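Local coordinates for tRNA (uracil(54)-C(5))-methyltransferase (Pyrococcus abyssi, PDB 2JJQ), which methylates carbon 5 of uridine 54 in tRNA, using S-adenosyl-L-methionine as methyl donor and carrying a [4Fe-4S] cluster in its central region, at residues L95-D98 with Y99-E102; R105-L108 with K109-G113; R369-K372 with R373-E377. One frame throughout, in Å; residues are numbered along the deposited sequence.

Contact 1 (L95-D98 with Y99-E102); sequences LNYD and YQLE
The first turn of helix 97-112 is where Tyr97 and Leu101 meet, one helical turn apart, while Leu95 and Gln100 close the bend that leads in. Asn96 holds the N-cap position, yet its side chain makes no capping bond; its carbonyl O takes the first helical bond, from Gln100 N. Tying the preceding residue to the helix falls to Gln100, whose NE2 donates to Leu95 O at 3.0 Å with an N-H...O angle of 162°. The oxygen lies in the amide plane but sees the donor tilted from its own carbonyl plane. Gln100 reaches back because CG stands anti to its carbonyl carbon (chi1 -70°) and the chain runs on extended. Its OE1 accepts from the backbone N of His414, so both ends of this buried amide are used, about 8 Å from the side chain of Cys90, a probable cluster ligand. Gln100 OE1 also sits at the edge of the Tyr97 ring, 3.7 Å from its CD1, with amide and ring planes 83° apart. Leucine suits position 101 because its branch can cover a ring: Leu101 CG stands over one face of Tyr97, offset toward the rim, in a CH-pi contact 4.3 Å from the centroid. The Tyr97 hydroxyl bonds to Asp410 and Ser121, pinning the ring's far end. Leu95 and Tyr99 both pack on Leu28 of strand 24-28, joining the helix to the TRAM-like region, and Leu95 CD1 lies at the edge of the Tyr99 ring, in its plane, 4.0 Å from CD2.

Contact 2 (R105-L108 with K109-G113); sequences RKKL and KRILG
Leu108 and Leu112 pack side by side along the inward side of the last turns of helix 97-112, an amphipathic helix whose other side carries lysines and arginines. The packed part is apolar. Both leucines point the same way and rest on Leu420 of strand 419-424; Leu108 also covers Val118, and Leu112 reaches Phe392 of helix 389-398. Branched aliphatic groups fit here, lining the seam between helix and sheet without any polar atom to satisfy. Leu112 takes an unusual, nearly eclipsed conformation, however, so its methyl positions, and the 4.0 Å between Leu108 CD2 and Leu112 CD2, are less certain. Leu112 CB lies 3.2 Å from Leu108 O, the acceptor of Leu112 N.

Toward solvent the side chains are long and charged, and their contacts are made mostly by their stems. Lys107 sits at the border: fully extended, with CG anti to the backbone N (chi1 180°), it runs beside Ile111, whose CD1 touches Lys107 CG at 3.8 Å. Lysine serves both environments, since its methylenes pack against isoleucine while NZ travels on to the carbonyl oxygens of Asp30 and Pro416. Arg110 bends at chi3 (-78°) and folds back over the preceding turn, laying one face of its guanidinium over Lys107 CA, which is 3.8 Å from Arg110 CZ. Its NH2 makes a salt bridge with Asp30. Lys106 and Lys109 are looser, their NZ atoms 5.7 Å apart; a long, weak ion pair of Lys109 NZ with Glu115 probably eases their repulsion. Gly113, the first residue past the helix, has a positive phi of 102°, where a CB would jam against the preceding carbonyl O, and Gly113 N donates to Lys109 O at 2.8 Å.

Contact 3 (R369-K372 with R373-E377); sequences RLVK and RLNRE
Leu370 and Leu374 cross at a slant on the buried side of helix 368-377, the helix of the beta-alpha-beta unit between strands 356-359 and 381-386 in the methyltransferase domain. The slant follows from their first torsions: in Leu370, CG is anti to the backbone N (chi1 174°), in Leu374 anti to the carbonyl carbon (chi1 -77°), and the side chains leave the helix in different directions, bringing Leu370 CG to 4.0 Å from Leu374 CD1. Leucine suits position 370 because its apolar branches lie against both Leu374 and Tyr298, a residue that binds S-adenosyl-L-methionine, without burying a polar atom.

Val371 and Asn375 instead run side by side in the same direction, though Val371 is eclipsed and the placement of its CG2 against Asn375 ND2 is doubtful. Asparagine suits this last turn because its short amide offers both a donor and an acceptor: OD1 accepts from Asp400 N and ND2 donates to Met398 O, joining the helix to the last residue of helix 389-398 and the turn that follows.

Arg373 stretches back along the helix toward Arg369, its chain extended from CG to NE, and Arg373 NH1 approaches Arg369 CB at 3.9 Å from an oblique direction. The chemistry thus divides the helix: apolar branches face Tyr298 and the buried side, a doubly bonded amide fixes the C-terminal turn, and Arg373 NH1, held by Arg347 O, stays 6.0 Å from Arg369 NE, which probably limits their repulsion.

From the N terminus, the chain reaches contact 1 at the start of helix 97-112 and contact 2 at its end, their centres 15 Å apart. Contact 3 comes much later, on helix 368-377, about 27 Å from contact 2 and 39 Å from contact 1, centre to centre. Each closes only a helical turn or so between adjoining segments; the three follow in series, and none nests within or crosses another. Contact 1 faces strand 24-28 of the TRAM-like region and the loop holding Asp410 and His414; contact 2 carries the same helix onto strand 419-424 of the catalytic-domain sheet and helix 389-398. Contact 3 also reaches the end of helix 389-398, through Met398, and adjoins the cofactor-binding residue Tyr298.

Contact 1 (L95-D98 with Y99-E102)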
ATOM      1  N   LEU A  95      15.460 -11.444  -3.851  1.00 15.18           N
ATOM      2  CA  LEU A  95      16.588 -11.000  -2.962  1.00 13.94           C
ATOM      3  C   LEU A  95      16.352 -11.338  -1.498  1.00 14.57           C
ATOM      4  O   LEU A  95      15.246 -11.140  -0.992  1.00 14.91           O
ATOM      5  CB  LEU A  95      16.780  -9.493  -3.066  1.00 13.56           C
ATOM      6  CG  LEU A  95      17.068  -8.942  -4.466  1.00 13.38           C
ATOM      7  CD1 LEU A  95      17.101  -7.430  -4.312  1.00 18.43           C
ATOM      8  CD2 LEU A  95      18.365  -9.498  -5.047  1.00 14.83           C
ATOM      9  N   ASN A  96      17.394 -11.778  -0.801  1.00 13.14           N
ATOM     10  CA  ASN A  96      17.320 -12.008   0.648  1.00 12.91           C
ATOM     11  C   ASN A  96      16.845 -10.732   1.309  1.00 13.17           C
ATOM     12  O   ASN A  96      17.211  -9.608   0.895  1.00 10.62           O
ATOM     13  CB  ASN A  96      18.708 -12.257   1.211  1.00 13.48           C
ATOM     14  CG  ASN A  96      19.228 -13.619   0.855  1.00 13.99           C
ATOM     15  OD1 ASN A  96      18.478 -14.596   0.732  1.00 17.56           O
ATOM     16  ND2 ASN A  96      20.547 -13.699   0.727  1.00 18.75           N
ATOM     17  N   TYR A  97      16.071 -10.918   2.363  1.00 13.10           N
ATOM     18  CA  TYR A  97      15.421  -9.744   2.995  1.00 14.48           C
ATOM     19  C   TYR A  97      16.420  -8.747   3.560  1.00 14.60           C
ATOM     20  O   TYR A  97      16.280  -7.506   3.426  1.00 13.58           O
ATOM     21  CB  TYR A  97      14.392 -10.200   4.042  1.00 15.72           C
ATOM     22  CG  TYR A  97      13.575  -9.030   4.536  1.00 11.50           C
ATOM     23  CD1 TYR A  97      12.806  -8.301   3.648  1.00 13.48           C
ATOM     24  CD2 TYR A  97      13.549  -8.695   5.895  1.00 13.83           C
ATOM     25  CE1 TYR A  97      12.015  -7.221   4.093  1.00 13.36           C
ATOM     26  CE2 TYR A  97      12.782  -7.605   6.334  1.00 14.53           C
ATOM     27  CZ  TYR A  97      12.028  -6.881   5.424  1.00 12.89           C
ATOM     28  OH  TYR A  97      11.302  -5.765   5.863  1.00 12.47           O
ATOM     29  N   ASP A  98      17.512  -9.264   4.140  1.00 14.02           N
ATOM     30  CA  ASP A  98      18.489  -8.327   4.698  1.00 13.66           C
ATOM     31  C   ASP A  98      19.078  -7.451   3.593  1.00 14.53           C
ATOM     32  O   ASP A  98      19.437  -6.282   3.833  1.00 15.12           O
ATOM     33  CB  ASP A  98      19.581  -9.056   5.485  1.00 16.04           C
ATOM     34  CG  ASP A  98      20.580  -9.748   4.587  1.00 17.65           C
ATOM     35  OD1 ASP A  98      20.160 -10.429   3.653  1.00 19.58           O
ATOM     36  OD2 ASP A  98      21.817  -9.633   4.796  1.00 22.40           O
ATOM     37  N   TYR A  99      19.205  -8.004   2.396  1.00 13.06           N
ATOM     38  CA  TYR A  99      19.741  -7.190   1.303  1.00 13.76           C
ATOM     39  C   TYR A  99      18.686  -6.195   0.837  1.00 13.16           C
ATOM     40  O   TYR A  99      19.017  -5.061   0.479  1.00 13.96           O
ATOM     41  CB  TYR A  99      20.298  -7.988   0.116  1.00 13.68           C
ATOM     42  CG  TYR A  99      20.913  -7.011  -0.861  1.00 14.30           C
ATOM     43  CD1 TYR A  99      22.052  -6.293  -0.514  1.00 16.89           C
ATOM     44  CD2 TYR A  99      20.288  -6.693  -2.045  1.00 16.95           C
ATOM     45  CE1 TYR A  99      22.566  -5.335  -1.336  1.00 17.85           C
ATOM     46  CE2 TYR A  99      20.833  -5.706  -2.906  1.00 16.71           C
ATOM     47  CZ  TYR A  99      21.954  -5.040  -2.522  1.00 19.89           C
ATOM     48  OH  TYR A  99      22.558  -4.051  -3.311  1.00 24.26           O
ATOM     49  N   GLN A 100      17.426  -6.626   0.771  1.00 11.25           N
ATOM     50  CA  GLN A 100      16.376  -5.623   0.459  1.00 12.36           C
ATOM     51  C   GLN A 100      16.548  -4.422   1.388  1.00 12.35           C
ATOM     52  O   GLN A 100      16.429  -3.300   0.934  1.00 13.44           O
ATOM     53  CB  GLN A 100      14.982  -6.241   0.650  1.00 12.23           C
ATOM     54  CG  GLN A 100      14.669  -7.282  -0.423  1.00 12.27           C
ATOM     55  CD  GLN A 100      13.267  -7.805  -0.254  1.00 12.70           C
ATOM     56  OE1 GLN A 100      12.379  -7.058   0.163  1.00 12.86           O
ATOM     57  NE2 GLN A 100      13.069  -9.095  -0.503  1.00 13.79           N
ATOM     58  N   LEU A 101      16.754  -4.641   2.691  1.00 12.76           N
ATOM     59  CA  LEU A 101      16.842  -3.510   3.620  1.00 13.16           C
ATOM     60  C   LEU A 101      18.099  -2.662   3.377  1.00 14.46           C
ATOM     61  O   LEU A 101      18.079  -1.443   3.500  1.00 13.95           O
ATOM     62  CB  LEU A 101      16.841  -4.025   5.080  1.00 14.24           C
ATOM     63  CG  LEU A 101      15.567  -4.742   5.471  1.00 15.36           C
ATOM     64  CD1 LEU A 101      15.807  -5.338   6.965  1.00 19.60           C
ATOM     65  CD2 LEU A 101      14.359  -3.827   5.399  1.00 18.22           C
ATOM     66  N   GLU A 102      19.195  -3.321   2.999  1.00 13.48           N
ATOM     67  CA  GLU A 102      20.436  -2.622   2.685  1.00 14.33           C
ATOM     68  C   GLU A 102      20.223  -1.733   1.441  1.00 13.16           C
ATOM     69  O   GLU A 102      20.662  -0.589   1.413  1.00 13.93           O
ATOM     70  CB  GLU A 102      21.547  -3.660   2.441  1.00 16.34           C
ATOM     71  CG  GLU A 102      22.854  -3.041   2.004  1.00 22.40           C
ATOM     72  CD  GLU A 102      23.957  -4.081   1.761  1.00 33.52           C
ATOM     73  OE1 GLU A 102      24.103  -5.029   2.569  1.00 39.35           O
ATOM     74  OE2 GLU A 102      24.707  -3.926   0.769  1.00 38.66           O
TER
HETATM   75  O   HOH W   1      23.143  -8.036   2.229  1.00 47.82           O

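Contact 2 (R105-L108 with K109-G113)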
ATOM      1  N   ARG A 105      18.284   1.301   2.590  1.00 14.68           N
ATOM      2  CA  ARG A 105      19.166   2.238   3.313  1.00 15.66           C
ATOM      3  C   ARG A 105      19.989   3.075   2.361  1.00 15.32           C
ATOM      4  O   ARG A 105      20.046   4.291   2.478  1.00 15.19           O
ATOM      5  CB  ARG A 105      20.057   1.512   4.315  1.00 15.98           C
ATOM      6  CG  ARG A 105      19.235   1.025   5.456  1.00 19.78           C
ATOM      7  CD  ARG A 105      20.152   0.664   6.581  1.00 25.30           C
ATOM      8  NE  ARG A 105      20.978  -0.451   6.176  1.00 24.04           N
ATOM      9  CZ  ARG A 105      20.694  -1.716   6.473  1.00 28.48           C
ATOM     10  NH1 ARG A 105      19.600  -2.001   7.175  1.00 30.22           N
ATOM     11  NH2 ARG A 105      21.504  -2.684   6.069  1.00 26.51           N
ATOM     12  N   LYS A 106      20.604   2.415   1.405  1.00 14.83           N
ATOM     13  CA  LYS A 106      21.464   3.092   0.439  1.00 16.13           C
ATOM     14  C   LYS A 106      20.675   4.087  -0.430  1.00 15.12           C
ATOM     15  O   LYS A 106      21.093   5.241  -0.643  1.00 14.36           O
ATOM     16  CB  LYS A 106      22.149   2.039  -0.426  1.00 17.29           C
ATOM     17  CG  LYS A 106      23.308   1.311   0.296  1.00 18.86           C
ATOM     18  CD  LYS A 106      23.839   0.196  -0.628  1.00 29.66           C
ATOM     19  CE  LYS A 106      24.943  -0.698   0.003  1.00 35.57           C
ATOM     20  NZ  LYS A 106      25.996   0.066   0.783  1.00 39.80           N
ATOM     21  N   LYS A 107      19.516   3.643  -0.922  1.00 14.56           N
ATOM     22  CA  LYS A 107      18.620   4.516  -1.693  1.00 14.04           C
ATOM     23  C   LYS A 107      18.206   5.781  -0.956  1.00 14.71           C
ATOM     24  O   LYS A 107      18.292   6.896  -1.507  1.00 13.64           O
ATOM     25  CB  LYS A 107      17.389   3.716  -2.115  1.00 15.17           C
ATOM     26  CG  LYS A 107      16.407   4.549  -2.918  1.00 17.35           C
ATOM     27  CD  LYS A 107      15.280   3.600  -3.340  1.00 22.73           C
ATOM     28  CE  LYS A 107      14.086   4.338  -3.844  1.00 25.33           C
ATOM     29  NZ  LYS A 107      12.984   3.354  -4.241  1.00 21.30           N
ATOM     30  N   LEU A 108      17.799   5.635   0.320  1.00 14.64           N
ATOM     31  CA  LEU A 108      17.393   6.795   1.131  1.00 14.71           C
ATOM     32  C   LEU A 108      18.562   7.738   1.364  1.00 14.08           C
ATOM     33  O   LEU A 108      18.388   8.969   1.321  1.00 13.37           O
ATOM     34  CB  LEU A 108      16.816   6.366   2.506  1.00 15.07           C
ATOM     35  CG  LEU A 108      15.418   5.723   2.341  1.00 16.36           C
ATOM     36  CD1 LEU A 108      15.001   5.093   3.672  1.00 17.28           C
ATOM     37  CD2 LEU A 108      14.402   6.786   1.838  1.00 17.73           C
ATOM     38  N   LYS A 109      19.714   7.182   1.681  1.00 13.92           N
ATOM     39  CA  LYS A 109      20.897   8.031   1.881  1.00 15.74           C
ATOM     40  C   LYS A 109      21.211   8.818   0.605  1.00 15.52           C
ATOM     41  O   LYS A 109      21.482  10.002   0.675  1.00 14.91           O
ATOM     42  CB  LYS A 109      22.113   7.188   2.299  1.00 15.94           C
ATOM     43  CG  LYS A 109      23.348   8.048   2.621  1.00 18.04           C
ATOM     44  CD  LYS A 109      24.447   7.194   3.296  1.00 24.42           C
ATOM     45  CE  LYS A 109      25.105   6.231   2.329  1.00 28.29           C
ATOM     46  NZ  LYS A 109      26.047   5.287   3.061  1.00 33.68           N
ATOM     47  N   ARG A 110      21.150   8.172  -0.569  1.00 16.41           N
ATOM     48  CA  ARG A 110      21.322   8.869  -1.887  1.00 17.23           C
ATOM     49  C   ARG A 110      20.354  10.026  -2.101  1.00 16.40           C
ATOM     50  O   ARG A 110      20.747  11.134  -2.521  1.00 17.92           O
ATOM     51  CB  ARG A 110      21.078   7.902  -3.083  1.00 19.11           C
ATOM     52  CG  ARG A 110      22.018   6.669  -3.175  1.00 23.73           C
ATOM     53  CD  ARG A 110      22.116   6.036  -4.573  1.00 28.58           C
ATOM     54  NE  ARG A 110      20.980   5.189  -4.940  1.00 32.57           N
ATOM     55  CZ  ARG A 110      20.918   3.880  -4.699  1.00 35.27           C
ATOM     56  NH1 ARG A 110      21.928   3.285  -4.054  1.00 33.69           N
ATOM     57  NH2 ARG A 110      19.857   3.154  -5.113  1.00 35.59           N
ATOM     58  N   ILE A 111      19.072   9.784  -1.819  1.00 14.40           N
ATOM     59  CA  ILE A 111      18.028  10.779  -2.033  1.00 14.96           C
ATOM     60  C   ILE A 111      18.009  11.917  -1.001  1.00 15.37           C
ATOM     61  O   ILE A 111      17.876  13.088  -1.359  1.00 14.65           O
ATOM     62  CB  ILE A 111      16.650  10.057  -2.098  1.00 15.63           C
ATOM     63  CG1 ILE A 111      16.600   9.165  -3.363  1.00 15.64           C
ATOM     64  CG2 ILE A 111      15.457  11.083  -1.991  1.00 17.48           C
ATOM     65  CD1 ILE A 111      15.392   8.140  -3.369  1.00 19.83           C
ATOM     66  N   LEU A 112      18.123  11.559   0.270  1.00 13.52           N
ATOM     67  CA  LEU A 112      17.982  12.515   1.359  1.00 15.29           C
ATOM     68  C   LEU A 112      19.318  13.149   1.780  1.00 15.55           C
ATOM     69  O   LEU A 112      19.305  14.175   2.423  1.00 15.50           O
ATOM     70  CB  LEU A 112      17.497  11.778   2.576  1.00 15.95           C
ATOM     71  CG  LEU A 112      15.986  11.667   2.850  1.00 21.10           C
ATOM     72  CD1 LEU A 112      15.117  12.166   1.767  1.00 22.65           C
ATOM     73  CD2 LEU A 112      15.586  10.302   3.396  1.00 18.75           C
ATOM     74  N   GLY A 113      20.431  12.455   1.548  1.00 15.44           N
ATOM     75  CA  GLY A 113      21.754  13.040   1.891  1.00 14.26           C
ATOM     76  C   GLY A 113      22.402  12.533   3.154  1.00 14.94           C
ATOM     77  O   GLY A 113      23.505  12.965   3.509  1.00 13.79           O
TER

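Contact 3 (R369-K372 with R373-E377)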
ATOM      1  N   ARG A 369       0.203  26.221  -1.136  1.00 20.49           N
ATOM      2  CA  ARG A 369      -0.546  27.061  -0.190  1.00 21.54           C
ATOM      3  C   ARG A 369      -0.491  26.521   1.244  1.00 20.69           C
ATOM      4  O   ARG A 369      -0.462  27.270   2.205  1.00 21.24           O
ATOM      5  CB  ARG A 369      -2.013  27.234  -0.605  1.00 22.22           C
ATOM      6  CG  ARG A 369      -2.184  28.231  -1.756  1.00 30.56           C
ATOM      7  CD  ARG A 369      -3.616  28.357  -2.276  1.00 37.79           C
ATOM      8  NE  ARG A 369      -3.674  29.420  -3.282  1.00 44.59           N
ATOM      9  CZ  ARG A 369      -4.686  29.602  -4.131  1.00 49.66           C
ATOM     10  NH1 ARG A 369      -5.736  28.772  -4.110  1.00 49.35           N
ATOM     11  NH2 ARG A 369      -4.646  30.613  -5.008  1.00 50.16           N
ATOM     12  N   LEU A 370      -0.514  25.207   1.376  1.00 19.57           N
ATOM     13  CA  LEU A 370      -0.407  24.582   2.696  1.00 18.58           C
ATOM     14  C   LEU A 370       1.016  24.824   3.220  1.00 18.77           C
ATOM     15  O   LEU A 370       1.193  25.128   4.401  1.00 17.05           O
ATOM     16  CB  LEU A 370      -0.682  23.071   2.570  1.00 18.33           C
ATOM     17  CG  LEU A 370      -0.446  22.293   3.867  1.00 17.15           C
ATOM     18  CD1 LEU A 370      -1.232  22.870   5.061  1.00 18.25           C
ATOM     19  CD2 LEU A 370      -0.832  20.790   3.617  1.00 15.93           C
ATOM     20  N   VAL A 371       2.043  24.668   2.369  1.00 19.09           N
ATOM     21  CA  VAL A 371       3.396  25.005   2.841  1.00 20.48           C
ATOM     22  C   VAL A 371       3.562  26.460   3.306  1.00 20.31           C
ATOM     23  O   VAL A 371       4.153  26.723   4.369  1.00 18.02           O
ATOM     24  CB  VAL A 371       4.622  24.413   2.020  1.00 21.52           C
ATOM     25  CG1 VAL A 371       4.275  23.360   0.909  1.00 21.30           C
ATOM     26  CG2 VAL A 371       5.836  25.354   1.859  1.00 22.46           C
ATOM     27  N   LYS A 372       2.968  27.383   2.556  1.00 20.35           N
ATOM     28  CA  LYS A 372       2.941  28.791   3.016  1.00 21.67           C
ATOM     29  C   LYS A 372       2.290  28.957   4.388  1.00 21.59           C
ATOM     30  O   LYS A 372       2.803  29.684   5.278  1.00 20.93           O
ATOM     31  CB  LYS A 372       2.202  29.664   2.002  1.00 22.55           C
ATOM     32  CG  LYS A 372       2.922  29.737   0.643  1.00 27.12           C
ATOM     33  CD  LYS A 372       2.386  30.845  -0.235  1.00 32.23           C
ATOM     34  CE  LYS A 372       3.128  30.915  -1.579  1.00 37.83           C
ATOM     35  NZ  LYS A 372       2.752  32.183  -2.315  1.00 40.33           N
ATOM     36  N   ARG A 373       1.152  28.278   4.574  1.00 21.18           N
ATOM     37  CA  ARG A 373       0.395  28.384   5.807  1.00 20.72           C
ATOM     38  C   ARG A 373       1.190  27.805   6.973  1.00 19.36           C
ATOM     39  O   ARG A 373       1.233  28.392   8.056  1.00 19.79           O
ATOM     40  CB  ARG A 373      -0.950  27.699   5.666  1.00 21.30           C
ATOM     41  CG  ARG A 373      -1.940  28.502   4.843  1.00 25.61           C
ATOM     42  CD  ARG A 373      -3.258  27.762   4.734  1.00 29.37           C
ATOM     43  NE  ARG A 373      -4.230  28.706   4.222  1.00 35.02           N
ATOM     44  CZ  ARG A 373      -4.832  28.574   3.050  1.00 37.76           C
ATOM     45  NH1 ARG A 373      -4.582  27.503   2.299  1.00 36.80           N
ATOM     46  NH2 ARG A 373      -5.700  29.503   2.644  1.00 38.20           N
ATOM     47  N   LEU A 374       1.879  26.682   6.732  1.00 18.25           N
ATOM     48  CA  LEU A 374       2.705  26.047   7.770  1.00 18.49           C
ATOM     49  C   LEU A 374       3.883  26.968   8.145  1.00 19.43           C
ATOM     50  O   LEU A 374       4.257  27.096   9.319  1.00 19.95           O
ATOM     51  CB  LEU A 374       3.228  24.686   7.240  1.00 17.34           C
ATOM     52  CG  LEU A 374       2.165  23.564   7.269  1.00 18.22           C
ATOM     53  CD1 LEU A 374       2.606  22.300   6.421  1.00 18.51           C
ATOM     54  CD2 LEU A 374       1.857  23.139   8.712  1.00 17.60           C
ATOM     55  N   ASN A 375       4.473  27.591   7.128  1.00 20.95           N
ATOM     56  CA  ASN A 375       5.577  28.565   7.325  1.00 21.43           C
ATOM     57  C   ASN A 375       5.169  29.816   8.130  1.00 23.16           C
ATOM     58  O   ASN A 375       5.980  30.403   8.863  1.00 23.80           O
ATOM     59  CB  ASN A 375       6.211  28.928   5.969  1.00 21.39           C
ATOM     60  CG  ASN A 375       7.135  27.833   5.446  1.00 23.30           C
ATOM     61  OD1 ASN A 375       7.591  26.993   6.211  1.00 21.70           O
ATOM     62  ND2 ASN A 375       7.464  27.878   4.158  1.00 21.82           N
ATOM     63  N   ARG A 376       3.921  30.219   7.976  1.00 23.64           N
ATOM     64  CA  ARG A 376       3.400  31.428   8.619  1.00 25.41           C
ATOM     65  C   ARG A 376       2.980  31.095  10.037  1.00 25.14           C
ATOM     66  O   ARG A 376       3.320  31.808  10.973  1.00 25.49           O
ATOM     67  CB  ARG A 376       2.225  31.966   7.815  1.00 26.51           C
ATOM     68  CG  ARG A 376       1.554  33.190   8.365  1.00 30.28           C
ATOM     69  CD  ARG A 376       0.728  33.858   7.239  1.00 40.75           C
ATOM     70  NE  ARG A 376      -0.642  33.340   7.141  1.00 47.35           N
ATOM     71  CZ  ARG A 376      -1.125  32.633   6.114  1.00 49.29           C
ATOM     72  NH1 ARG A 376      -0.353  32.348   5.061  1.00 49.90           N
ATOM     73  NH2 ARG A 376      -2.386  32.214   6.133  1.00 49.88           N
ATOM     74  N   GLU A 377       2.261  29.986  10.201  1.00 24.02           N
ATOM     75  CA  GLU A 377       1.739  29.608  11.512  1.00 24.04           C
ATOM     76  C   GLU A 377       2.785  28.962  12.390  1.00 23.53           C
ATOM     77  O   GLU A 377       2.749  29.102  13.621  1.00 23.87           O
ATOM     78  CB  GLU A 377       0.534  28.652  11.378  1.00 24.79           C
ATOM     79  CG  GLU A 377      -0.698  29.269  10.772  1.00 28.21           C
ATOM     80  CD  GLU A 377      -1.061  30.612  11.397  1.00 35.17           C
ATOM     81  OE1 GLU A 377      -1.195  30.677  12.655  1.00 35.89           O
ATOM     82  OE2 GLU A 377      -1.224  31.579  10.611  1.00 36.09           O
TER